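Local coordinates for protein NAD-dependent aldehyde dehydrogenase (Sinorhizobium meliloti, PDB 3U4J) that probably oxidises aldehydes with NAD or a related nicotinamide cofactor as electron acceptor, and binds calcium, at residues K72-D75 / W79-M82; V241-F246 / F485-Q490. All coordinates share one frame; numbering follows the deposited sequence.

Interaction 1 (K72-D75 / W79-M82); sequences KAFD and WPRM
Pro80 and Phe74 meet obliquely, CB of the proline ring lying 3.9 Å from CE2 of the phenylalanine. CB of Phe74 points away from the 79-82 segment, yet its CG stands anti to the backbone N (chi1 -169°), and this swings the ring back until its CD2-CE2 side borders the proline. The same proline ring leans on the backbone of the helix, with Pro80 CG 3.3 Å from Phe74 O. That carbonyl is also the target of Arg81, whose chain bends at chi3 and brings NH2 to within 2.9 Å of Phe74 O in a hydrogen bond of 152° at the proton. The oxygen lies close to the guanidinium plane, while NH2 sits well above the carbonyl plane. NH2 is hydrogen-bonded to Gly77 O as well. Carbonyls in the last turn of a helix commonly lose their amide partners; in keeping with that, the loop after helix 60-75 brings Arg81 to Phe74 O and, to Ala73 O, a water that donates at 2.8 Å and accepts from Trp79 N. An alanine in place of Pro80 would keep CB but lose the ring carbons near Phe74 O and Ala73 O, and would probably leave a gap there and the backbone freer to turn. Asp75 points away from the loop and forms salt bridges with Arg450 of a second subunit, which also packs on Phe74, and with Arg71 of its own chain.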
loop_
_atom_site.group_PDB
_atom_site.type_symbol
_atom_site.label_atom_id
_atom_site.label_comp_id
_atom_site.label_asym_id
_atom_site.label_seq_id
_atom_site.Cartn_x
_atom_site.Cartn_y
_atom_site.Cartn_z
ATOM N N LYS A 72 32.770 3.712 0.956
ATOM C CA LYS A 72 33.149 4.265 -0.346
ATOM C C LYS A 72 32.135 3.826 -1.400
ATOM O O LYS A 72 31.658 4.654 -2.180
ATOM C CB LYS A 72 34.567 3.811 -0.720
ATOM C CG LYS A 72 35.054 4.378 -2.082
ATOM C CD LYS A 72 36.542 4.029 -2.386
ATOM C CE LYS A 72 36.858 2.530 -2.206
ATOM N NZ LYS A 72 38.039 2.050 -3.021
ATOM N N ALA A 73 31.754 2.544 -1.385
ATOM C CA ALA A 73 30.759 2.045 -2.358
ATOM C C ALA A 73 29.447 2.811 -2.292
ATOM O O ALA A 73 28.865 3.109 -3.317
ATOM C CB ALA A 73 30.516 0.533 -2.187
ATOM N N PHE A 74 28.994 3.127 -1.083
ATOM C CA PHE A 74 27.764 3.865 -0.888
ATOM C C PHE A 74 27.871 5.372 -1.190
ATOM O O PHE A 74 26.987 5.949 -1.858
ATOM C CB PHE A 74 27.258 3.711 0.536
ATOM C CG PHE A 74 25.867 4.241 0.709
ATOM C CD1 PHE A 74 25.647 5.512 1.214
ATOM C CD2 PHE A 74 24.771 3.481 0.293
ATOM C CE1 PHE A 74 24.341 6.016 1.335
ATOM C CE2 PHE A 74 23.487 3.970 0.405
ATOM C CZ PHE A 74 23.262 5.246 0.924
ATOM N N ASP A 75 28.930 5.994 -0.672
ATOM C CA ASP A 75 29.123 7.448 -0.816
ATOM C C ASP A 75 29.573 7.904 -2.204
ATOM O O ASP A 75 29.171 8.976 -2.664
ATOM C CB ASP A 75 30.114 7.975 0.240
ATOM C CG ASP A 75 29.565 7.887 1.666
ATOM O OD1 ASP A 75 28.340 7.877 1.857
ATOM O OD2 ASP A 75 30.374 7.814 2.612
ATOM N N TRP A 79 26.387 2.041 -7.115
ATOM C CA TRP A 79 25.268 1.165 -6.689
ATOM C C TRP A 79 24.008 1.904 -6.233
ATOM O O TRP A 79 22.929 1.666 -6.792
ATOM C CB TRP A 79 25.738 0.129 -5.651
ATOM C CG TRP A 79 24.706 -0.877 -5.199
ATOM C CD1 TRP A 79 24.041 -0.886 -4.018
ATOM C CD2 TRP A 79 24.264 -2.029 -5.922
ATOM N NE1 TRP A 79 23.202 -1.985 -3.952
ATOM C CE2 TRP A 79 23.329 -2.700 -5.116
ATOM C CE3 TRP A 79 24.577 -2.570 -7.186
ATOM C CZ2 TRP A 79 22.686 -3.887 -5.539
ATOM C CZ3 TRP A 79 23.955 -3.745 -7.595
ATOM C CH2 TRP A 79 23.011 -4.384 -6.775
ATOM N N PRO A 80 24.121 2.818 -5.240
ATOM C CA PRO A 80 22.873 3.424 -4.821
ATOM C C PRO A 80 22.305 4.383 -5.839
ATOM O O PRO A 80 21.127 4.675 -5.758
ATOM C CB PRO A 80 23.248 4.164 -3.519
ATOM C CG PRO A 80 24.656 4.450 -3.660
ATOM C CD PRO A 80 25.245 3.279 -4.401
ATOM N N ARG A 81 23.125 4.849 -6.790
ATOM C CA ARG A 81 22.683 5.776 -7.844
ATOM C C ARG A 81 22.105 5.048 -9.085
ATOM O O ARG A 81 21.498 5.676 -9.959
ATOM C CB ARG A 81 23.832 6.740 -8.247
ATOM C CG ARG A 81 23.880 7.992 -7.324
ATOM C CD ARG A 81 25.248 8.690 -7.291
ATOM N NE ARG A 81 26.197 7.897 -6.500
ATOM C CZ ARG A 81 26.180 7.802 -5.166
ATOM N NH1 ARG A 81 25.269 8.477 -4.460
ATOM N NH2 ARG A 81 27.065 7.032 -4.532
HETATM N N MSE A 82 22.279 3.732 -9.142
HETATM C CA MSE A 82 21.659 2.908 -10.181
HETATM C C MSE A 82 20.126 2.863 -10.080
HETATM O O MSE A 82 19.568 3.101 -9.026
HETATM C CB MSE A 82 22.183 1.486 -10.065
HETATM C CG MSE A 82 23.503 1.269 -10.744
HETATM SE SE MSE A 82 24.034 -0.586 -10.395
HETATM C CE MSE A 82 25.722 -0.597 -11.397
HETATM O O HOH W 1 28.729 1.275 -5.459
#

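Interaction 2 (V241-F246 / F485-Q490); sequences VDMVAF and FDEYSQ
Met243, a selenomethionine here, reaches from its strand to the turn at Tyr488, where the two side chains cross at about a right angle. Its SE lies 3.7 Å from Tyr488 CD1 and its CE 3.7 Å from Tyr488 CE1, a Met-aromatic contact in which SE stands 4.7 Å from the centroid of the Tyr488 ring and 61° off the normal, an oblique approach. The reach comes from torsions all near 180° (chi1 179°), which run the chain straight out from the strand. SE also lies 3.3 Å from Glu487 O, a carbonyl hydrogen-bonded by Arg266 of the neighbouring strand 266-270. Two residues along, Ala245 offers its CB to the edge of the same ring, 3.9 Å from Tyr488 OH. Strand 243-247 runs parallel to 153-168 and 266-270 in the mixed sheet of what is, from the family, probably the Rossmann-type cofactor-binding domain; the contact packs it against the junction of helix 483-487 and strand 489-497, which joins the sheet antiparallel to 153-168. Glu487 CB rests over one tyrosine face, offset toward the rim. Farther out, the hydroxyl is hydrogen-bonded to Glu479, and Arg181, Trp184 and Ala185 of helix 174-187 pack around the ring. Ser489 OG donates to Phe485 O at 2.8 Å, tying strand to helix.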
loop_
_atom_site.group_PDB
_atom_site.type_symbol
_atom_site.label_atom_id
_atom_site.label_comp_id
_atom_site.label_asym_id
_atom_site.label_seq_id
_atom_site.Cartn_x
_atom_site.Cartn_y
_atom_site.Cartn_z
ATOM N N VAL A 241 29.353 2.740 10.051
ATOM C CA VAL A 241 28.250 1.775 9.931
ATOM C C VAL A 241 26.933 2.463 10.315
ATOM O O VAL A 241 26.867 3.177 11.329
ATOM C CB VAL A 241 28.497 0.544 10.807
ATOM C CG1 VAL A 241 27.291 -0.417 10.706
ATOM C CG2 VAL A 241 29.798 -0.154 10.380
ATOM N N ASP A 242 25.901 2.285 9.487
ATOM C CA ASP A 242 24.593 2.929 9.699
ATOM C C ASP A 242 23.588 2.024 10.419
ATOM O O ASP A 242 22.664 2.499 11.051
ATOM C CB ASP A 242 24.034 3.423 8.359
ATOM C CG ASP A 242 24.978 4.437 7.695
ATOM O OD1 ASP A 242 25.446 4.194 6.551
ATOM O OD2 ASP A 242 25.278 5.456 8.372
HETATM N N MSE A 243 23.820 0.725 10.353
HETATM C CA MSE A 243 22.905 -0.258 10.880
HETATM C C MSE A 243 23.601 -1.572 11.104
HETATM O O MSE A 243 24.453 -1.963 10.310
HETATM C CB MSE A 243 21.773 -0.491 9.860
HETATM C CG MSE A 243 20.781 -1.526 10.324
HETATM SE SE MSE A 243 19.204 -1.495 9.129
HETATM C CE MSE A 243 18.253 -2.984 10.036
ATOM N N VAL A 244 23.212 -2.269 12.165
ATOM C CA VAL A 244 23.634 -3.660 12.385
ATOM C C VAL A 244 22.416 -4.564 12.343
ATOM O O VAL A 244 21.411 -4.299 13.029
ATOM C CB VAL A 244 24.292 -3.858 13.776
ATOM C CG1 VAL A 244 24.797 -5.275 13.916
ATOM C CG2 VAL A 244 25.464 -2.885 13.943
ATOM N N ALA A 245 22.505 -5.609 11.533
ATOM C CA ALA A 245 21.448 -6.606 11.412
ATOM C C ALA A 245 22.055 -7.888 11.950
ATOM O O ALA A 245 22.902 -8.485 11.289
ATOM C CB ALA A 245 21.062 -6.788 9.954
ATOM N N PHE A 246 21.629 -8.296 13.136
ATOM C CA PHE A 246 22.209 -9.442 13.838
ATOM C C PHE A 246 21.190 -10.562 13.943
ATOM O O PHE A 246 19.999 -10.316 14.233
ATOM C CB PHE A 246 22.676 -9.019 15.264
ATOM C CG PHE A 246 23.079 -10.193 16.130
ATOM C CD1 PHE A 246 24.387 -10.715 16.068
ATOM C CD2 PHE A 246 22.140 -10.814 16.959
ATOM C CE1 PHE A 246 24.770 -11.834 16.857
ATOM C CE2 PHE A 246 22.499 -11.918 17.753
ATOM C CZ PHE A 246 23.826 -12.430 17.696
ATOM N N PHE A 485 12.452 -4.554 3.002
ATOM C CA PHE A 485 12.971 -3.357 2.323
ATOM C C PHE A 485 12.828 -2.117 3.183
ATOM O O PHE A 485 13.682 -1.224 3.123
ATOM C CB PHE A 485 12.356 -3.150 0.950
ATOM C CG PHE A 485 12.631 -4.288 0.004
ATOM C CD1 PHE A 485 13.888 -4.451 -0.561
ATOM C CD2 PHE A 485 11.630 -5.208 -0.300
ATOM C CE1 PHE A 485 14.142 -5.505 -1.424
ATOM C CE2 PHE A 485 11.880 -6.265 -1.159
ATOM C CZ PHE A 485 13.138 -6.416 -1.720
ATOM N N ASP A 486 11.772 -2.069 3.991
ATOM C CA ASP A 486 11.561 -0.955 4.906
ATOM C C ASP A 486 12.621 -0.974 6.014
ATOM O O ASP A 486 13.073 0.085 6.455
ATOM C CB ASP A 486 10.137 -0.973 5.484
ATOM C CG ASP A 486 9.054 -0.700 4.418
ATOM O OD1 ASP A 486 9.392 -0.449 3.240
ATOM O OD2 ASP A 486 7.860 -0.762 4.762
ATOM N N GLU A 487 13.035 -2.171 6.448
ATOM C CA GLU A 487 14.126 -2.313 7.426
ATOM C C GLU A 487 15.445 -1.676 6.990
ATOM O O GLU A 487 16.208 -1.201 7.845
ATOM C CB GLU A 487 14.415 -3.782 7.741
ATOM C CG GLU A 487 13.410 -4.433 8.642
ATOM C CD GLU A 487 13.224 -3.711 9.982
ATOM O OE1 GLU A 487 14.224 -3.536 10.704
ATOM O OE2 GLU A 487 12.069 -3.344 10.292
ATOM N N TYR A 488 15.719 -1.685 5.680
ATOM C CA TYR A 488 16.977 -1.140 5.118
ATOM C C TYR A 488 16.787 0.135 4.324
ATOM O O TYR A 488 17.651 0.508 3.546
ATOM C CB TYR A 488 17.720 -2.206 4.282
ATOM C CG TYR A 488 17.878 -3.498 5.065
ATOM C CD1 TYR A 488 18.788 -3.588 6.129
ATOM C CD2 TYR A 488 17.075 -4.612 4.793
ATOM C CE1 TYR A 488 18.906 -4.758 6.883
ATOM C CE2 TYR A 488 17.207 -5.776 5.524
ATOM C CZ TYR A 488 18.117 -5.844 6.571
ATOM O OH TYR A 488 18.238 -7.001 7.318
ATOM N N SER A 489 15.659 0.798 4.545
ATOM C CA SER A 489 15.342 2.075 3.909
ATOM C C SER A 489 15.213 3.168 4.955
ATOM O O SER A 489 14.920 2.881 6.121
ATOM C CB SER A 489 14.021 1.979 3.100
ATOM O OG SER A 489 14.211 1.202 1.925
ATOM N N GLN A 490 15.476 4.411 4.545
ATOM C CA GLN A 490 15.066 5.592 5.297
ATOM C C GLN A 490 13.960 6.251 4.486
ATOM O O GLN A 490 13.954 6.191 3.249
ATOM C CB GLN A 490 16.232 6.594 5.431
ATOM C CG GLN A 490 17.356 6.175 6.365
ATOM C CD GLN A 490 17.096 6.475 7.847
ATOM O OE1 GLN A 490 17.999 6.314 8.685
ATOM N NE2 GLN A 490 15.872 6.886 8.183
#

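Interaction 1 is local and only partly buried, its centre about 27 Å from the centre of the chain, and joins a helix end to the loop that directly follows it; interaction 2 is buried, its centre about 16 Å from that of the chain, and brings together segments 239 residues apart. In the first, an arginine and a water serve backbone carbonyls beside modest apolar packing; in the second, selenium, methyl and aromatic groups meet, with one backbone carbonyl beside the selenium. Their centres lie about 15 Å apart and their nearest atoms about 6 Å, so the two do not touch, but Arg71 bridges the space, making salt bridges to both Asp75 and Asp242.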